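Local coordinates for DNA mismatch repair protein PMS1 (Saccharomyces cerevisiae, PDB 3H4L), which binds ATP and probably hydrolyses it through its N-terminal GHKL-type module, as a MutL-family protein of DNA mismatch repair, at residues 23-26 with 27-30; 126-129 with 130-134; 307-310 with 311-314. All blocks are in the same frame, centred on the assembly; numbering follows the deposited sequence.

In the fold
The three contacts follow one another along the chain without overlap, each a local turn or cap. Interactions 1 and 2 share the GHKL-type ATPase module, their centres about 20 Å apart. The first starts helix 26-39, which carries nucleotide-pocket residues Glu32 and Asn36; the second closes the hairpin of strands 121-127 and 133-140, at one margin of the eight-stranded mixed sheet. In each, one side chain comes to about 8 Å from a bound ANP. Interaction 3 belongs to the second, S5-like module, between helix 295-306 and strand 316-321 of a four-stranded sheet. Its centre is about 33 Å from that of interaction 1 and about 52 Å from that of interaction 2, so only the first two lie near the ATP site.

Interaction 1 of 3, residues 23-26 with 27-30; sequences ITDL and TTAV
Asp25 and Thr28 are tied by a side-chain-to-backbone hydrogen bond: Thr28 N donates to Asp25 OD1 over 3.0 Å, with an N-H...O angle of 155°, and meets the carboxylate oxygen nearly along its C-O axis. The Asp25 torsion explains the reach, since CG sits between the backbone N and the carbonyl carbon (chi1 52°) and the carboxylate is thereby folded over the first turn. Thr28 OG1 joins the same cluster, 2.7 Å from Thr24 OG1 and 3.0 Å from Asp25 OD1. The Thr24 and Thr28 side chains meet at about a right angle, hydroxyl to hydroxyl. The other carboxylate oxygen, Asp25 OD2, forms a salt bridge with Lys173 of helix 167-184, and the cap is thus joined to a second helix.

These bonds make Asp25 the N-cap of helix 26-39, the helix that carries the ANP-pocket residues Glu32 and Asn36 further along. Regular helical bonding follows at once: Ala29 N donates to Asp25 O over 3.0 Å, at 166°, and Val30 N to Leu26 O over 2.9 Å. Thr27 turns its hydroxyl to Gln170 OE1, again on helix 167-184.

Apolar groups pack beyond the cap. Ile23, the first residue to leave helix 11-22, lays its CG2 branch against the methyl of Ala29, 3.8 Å from CG2 to CB, and both side chains also touch Leu105 of helix 101-107. Leu26 and Val30 make a looser pair one turn apart, Leu26 CG lying 4.4 Å from Val30 CG2, while Leu26 also touches Leu152 and Val30 touches Cys174.

Interaction 2 of 3, residues 126-129 with 130-134; sequences EYDM and VGHIT
Tyr127 and Ile133 form an antiparallel non-hydrogen-bonded pair, CA to CA 4.5 Å, beside a type I turn with a G1 beta bulge. Asp128 N donates to His132 O (2.8 Å) and Gly131 N returns to Asp128 O (3.1 Å), the pattern that defines this turn, which closes the hairpin of strands 121-127 and 133-140. Gly131 has a positive phi of 95°, where a CB would jam against the carbonyl O of Val130. In Asp128, CG stands between the backbone N and the carbonyl carbon (chi1 62°), which brings OD1 back over the turn. There it accepts from Val130 N at 2.9 Å, an Asx turn, and from His132 N at 3.0 Å, the two donors approaching opposite faces of the carboxylate. With an alanine in its place, the amides of Val130 and His132 would probably lose their shared acceptor, and the turn its side-chain tie. On the face with Ile133, the Tyr127 ring lies alongside it, CE2 3.7 Å from Ile133 CG1, while Gly131 O comes to the ring edge. Tyr127 OH bonds to Tyr71 O. Glu126 O receives Thr134 N and, weakly, Thr134 OG1. Asp128 OD2 lies in the plane of the His132 imidazole, at its edge, 3.7 Å from CD2.

Interaction 3 of 3, residues 307-310 with 311-314; sequences TFNN and VQFP
Asn309 meets Gln312 amide to amide and Val311 by a branch methyl. With CG anti to the backbone N (chi1 -175°), the Asn309 side chain runs across to Gln312, where ND2 donates to OE1 over 2.9 Å. The bond is weak, its N-H...O angle only 128°, although the two amide planes are just 24° apart. The neighbouring oxygen lies over the aliphatic start of the glutamine: Asn309 OD1 is 3.3 Å from Gln312 CB and 3.5 Å from Gln312 CG.

Backbone angles make Asn309 to Gln312 a type I beta turn, the CA atoms of these two residues being 6.1 Å apart. It is an open one, since Asn309 O and Gln312 N stand 3.7 Å from each other. The turn lies in the connection from helix 295-306 to strand 316-321, within the S5-like module.

Val311, at the outer corner, sends CG2 to within 3.8 Å of Asn309 OD1, placing a methyl beside the amide oxygen. The Gln312 amide is fixed from its far end as well, by hydrogen bonds to the segment between strands 261-269 and 283-287: NE2 donates to Gly274 O, and Gly276 N donates to OE1, which therefore accepts from two sources.

Interaction 1 of 3, residues 23-26 with 27-30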
# COMPACT_ATOMS: atom_id res chain seq x y z
N ILE B 23 20.75 -9.04 11.51
CA ILE B 23 19.45 -8.65 10.97
C ILE B 23 18.45 -8.69 12.13
O ILE B 23 17.78 -9.69 12.36
CB ILE B 23 18.99 -9.63 9.86
CG1 ILE B 23 20.10 -9.81 8.83
CG2 ILE B 23 17.72 -9.10 9.20
CD1 ILE B 23 20.66 -8.50 8.27
N THR B 24 18.39 -7.59 12.88
CA THR B 24 17.51 -7.48 14.04
C THR B 24 16.04 -7.58 13.69
O THR B 24 15.28 -8.24 14.40
CB THR B 24 17.76 -6.16 14.82
OG1 THR B 24 17.89 -5.07 13.90
CG2 THR B 24 19.04 -6.28 15.67
N ASP B 25 15.62 -6.92 12.62
CA ASP B 25 14.23 -7.01 12.20
C ASP B 25 14.04 -6.75 10.71
O ASP B 25 15.00 -6.56 9.97
CB ASP B 25 13.35 -6.06 13.01
CG ASP B 25 13.87 -4.64 13.04
OD1 ASP B 25 14.65 -4.26 12.13
OD2 ASP B 25 13.48 -3.89 13.97
N LEU B 26 12.78 -6.74 10.29
CA LEU B 26 12.43 -6.53 8.90
C LEU B 26 13.02 -5.22 8.39
O LEU B 26 13.55 -5.16 7.27
CB LEU B 26 10.91 -6.50 8.74
CG LEU B 26 10.41 -6.22 7.32
CD1 LEU B 26 10.79 -7.38 6.40
CD2 LEU B 26 8.91 -6.01 7.33
N THR B 27 12.95 -4.18 9.21
CA THR B 27 13.47 -2.87 8.84
C THR B 27 14.97 -2.91 8.54
O THR B 27 15.44 -2.30 7.57
CB THR B 27 13.18 -1.85 9.95
OG1 THR B 27 11.77 -1.75 10.14
CG2 THR B 27 13.74 -0.48 9.57
N THR B 28 15.73 -3.61 9.37
CA THR B 28 17.18 -3.71 9.17
C THR B 28 17.42 -4.44 7.86
O THR B 28 18.28 -4.05 7.07
CB THR B 28 17.84 -4.49 10.33
OG1 THR B 28 17.55 -3.83 11.57
CG2 THR B 28 19.35 -4.58 10.15
N ALA B 29 16.67 -5.52 7.64
CA ALA B 29 16.84 -6.28 6.41
C ALA B 29 16.63 -5.35 5.21
O ALA B 29 17.43 -5.36 4.28
CB ALA B 29 15.84 -7.44 6.37
N VAL B 30 15.57 -4.55 5.25
CA VAL B 30 15.27 -3.62 4.17
C VAL B 30 16.40 -2.62 3.97
O VAL B 30 16.79 -2.32 2.84
CB VAL B 30 13.98 -2.84 4.44
CG1 VAL B 30 13.73 -1.84 3.32
CG2 VAL B 30 12.81 -3.81 4.58

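Interaction 2 of 3, residues 126-129 with 130-134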
# COMPACT_ATOMS: atom_id res chain seq x y z
N GLU B 126 19.88 -19.75 -5.48
CA GLU B 126 19.25 -20.10 -4.21
C GLU B 126 20.41 -20.41 -3.27
O GLU B 126 21.22 -21.29 -3.56
CB GLU B 126 18.39 -21.35 -4.36
CG GLU B 126 17.25 -21.23 -5.35
CD GLU B 126 16.06 -20.44 -4.81
OE1 GLU B 126 15.11 -20.19 -5.58
OE2 GLU B 126 16.08 -20.08 -3.61
N TYR B 127 20.51 -19.68 -2.16
CA TYR B 127 21.58 -19.94 -1.20
C TYR B 127 21.01 -20.58 0.05
O TYR B 127 19.95 -20.16 0.54
CB TYR B 127 22.27 -18.65 -0.78
CG TYR B 127 22.96 -17.91 -1.87
CD1 TYR B 127 22.31 -16.90 -2.58
CD2 TYR B 127 24.30 -18.16 -2.16
CE1 TYR B 127 22.97 -16.16 -3.54
CE2 TYR B 127 24.97 -17.42 -3.11
CZ TYR B 127 24.31 -16.42 -3.79
OH TYR B 127 25.01 -15.69 -4.73
N ASP B 128 21.70 -21.59 0.58
CA ASP B 128 21.21 -22.21 1.79
C ASP B 128 21.62 -21.35 2.99
O ASP B 128 22.21 -20.28 2.84
CB ASP B 128 21.73 -23.64 1.93
CG ASP B 128 23.24 -23.71 2.02
OD1 ASP B 128 23.86 -22.68 2.35
OD2 ASP B 128 23.79 -24.80 1.79
N MET B 129 21.28 -21.84 4.17
CA MET B 129 21.55 -21.17 5.42
C MET B 129 23.01 -20.78 5.64
O MET B 129 23.31 -19.84 6.39
CB MET B 129 21.09 -22.07 6.56
CG MET B 129 21.26 -21.47 7.92
SD MET B 129 20.65 -22.55 9.20
CE MET B 129 21.53 -21.86 10.60
N VAL B 130 23.90 -21.49 4.97
CA VAL B 130 25.33 -21.29 5.14
C VAL B 130 26.06 -20.61 3.96
O VAL B 130 27.30 -20.54 3.93
CB VAL B 130 25.95 -22.67 5.54
CG1 VAL B 130 26.88 -23.20 4.46
CG2 VAL B 130 26.61 -22.57 6.92
N GLY B 131 25.30 -20.11 2.99
CA GLY B 131 25.91 -19.41 1.86
C GLY B 131 26.19 -20.20 0.59
O GLY B 131 26.56 -19.62 -0.43
N HIS B 132 26.02 -21.51 0.66
CA HIS B 132 26.25 -22.39 -0.47
C HIS B 132 25.08 -22.33 -1.44
O HIS B 132 23.92 -22.23 -1.03
CB HIS B 132 26.47 -23.82 0.02
CG HIS B 132 26.43 -24.84 -1.07
ND1 HIS B 132 27.29 -24.81 -2.15
CD2 HIS B 132 25.66 -25.95 -1.24
CE1 HIS B 132 27.06 -25.85 -2.93
NE2 HIS B 132 26.07 -26.56 -2.40
N ILE B 133 25.39 -22.41 -2.73
CA ILE B 133 24.38 -22.36 -3.77
C ILE B 133 23.71 -23.70 -3.98
O ILE B 133 24.29 -24.59 -4.61
CB ILE B 133 25.02 -21.92 -5.10
CG1 ILE B 133 25.61 -20.52 -4.93
CG2 ILE B 133 24.00 -21.97 -6.21
CD1 ILE B 133 26.22 -19.96 -6.18
N THR B 134 22.49 -23.86 -3.48
CA THR B 134 21.77 -25.11 -3.63
C THR B 134 21.23 -25.31 -5.04
O THR B 134 20.89 -26.44 -5.43
CB THR B 134 20.59 -25.23 -2.64
OG1 THR B 134 19.88 -23.99 -2.60
CG2 THR B 134 21.09 -25.59 -1.25

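Interaction 3 of 3, residues 307-310 with 311-314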
# COMPACT_ATOMS: atom_id res chain seq x y z
N THR B 307 12.79 27.26 21.63
CA THR B 307 12.89 28.67 21.92
C THR B 307 11.96 29.54 21.09
O THR B 307 11.67 30.67 21.47
CB THR B 307 14.34 29.18 21.74
OG1 THR B 307 14.70 29.10 20.35
CG2 THR B 307 15.31 28.33 22.56
N PHE B 308 11.48 29.02 19.97
CA PHE B 308 10.57 29.79 19.11
C PHE B 308 9.15 29.26 19.18
O PHE B 308 8.19 29.99 18.94
CB PHE B 308 11.03 29.76 17.65
CG PHE B 308 12.34 30.45 17.40
CD1 PHE B 308 13.54 29.82 17.69
CD2 PHE B 308 12.37 31.73 16.87
CE1 PHE B 308 14.76 30.46 17.47
CE2 PHE B 308 13.58 32.38 16.64
CZ PHE B 308 14.78 31.74 16.94
N ASN B 309 9.03 27.98 19.51
CA ASN B 309 7.74 27.31 19.62
C ASN B 309 7.91 26.14 20.60
O ASN B 309 8.29 25.03 20.19
CB ASN B 309 7.31 26.80 18.23
CG ASN B 309 5.91 26.20 18.21
OD1 ASN B 309 5.58 25.36 19.05
ND2 ASN B 309 5.10 26.61 17.24
N ASN B 310 7.65 26.38 21.88
CA ASN B 310 7.81 25.37 22.93
C ASN B 310 6.93 24.13 22.81
O ASN B 310 7.41 23.01 22.94
CB ASN B 310 7.58 26.02 24.30
CG ASN B 310 8.83 26.74 24.82
OD1 ASN B 310 8.78 27.42 25.85
ND2 ASN B 310 9.94 26.59 24.11
N VAL B 311 5.64 24.35 22.55
CA VAL B 311 4.67 23.26 22.44
C VAL B 311 4.66 22.42 21.15
O VAL B 311 3.64 21.82 20.82
CB VAL B 311 3.23 23.82 22.67
CG1 VAL B 311 3.17 24.59 23.98
CG2 VAL B 311 2.82 24.72 21.52
N GLN B 312 5.78 22.35 20.43
CA GLN B 312 5.86 21.56 19.20
C GLN B 312 7.28 21.23 18.78
O GLN B 312 8.23 21.93 19.14
CB GLN B 312 5.20 22.28 18.03
CG GLN B 312 3.72 22.50 18.17
CD GLN B 312 3.12 23.14 16.94
OE1 GLN B 312 3.55 24.22 16.52
NE2 GLN B 312 2.13 22.48 16.35
N PHE B 313 7.42 20.17 17.99
CA PHE B 313 8.71 19.73 17.47
C PHE B 313 8.73 20.01 15.97
O PHE B 313 7.71 19.93 15.30
CB PHE B 313 8.91 18.23 17.71
CG PHE B 313 8.83 17.83 19.15
CD1 PHE B 313 7.60 17.61 19.75
CD2 PHE B 313 9.99 17.72 19.91
CE1 PHE B 313 7.52 17.27 21.10
CE2 PHE B 313 9.92 17.38 21.26
CZ PHE B 313 8.68 17.16 21.86
N PRO B 314 9.91 20.35 15.44
CA PRO B 314 10.03 20.65 14.01
C PRO B 314 10.15 19.44 13.10
O PRO B 314 10.77 18.44 13.45
CB PRO B 314 11.28 21.51 13.95
CG PRO B 314 12.15 20.84 14.98
CD PRO B 314 11.19 20.61 16.13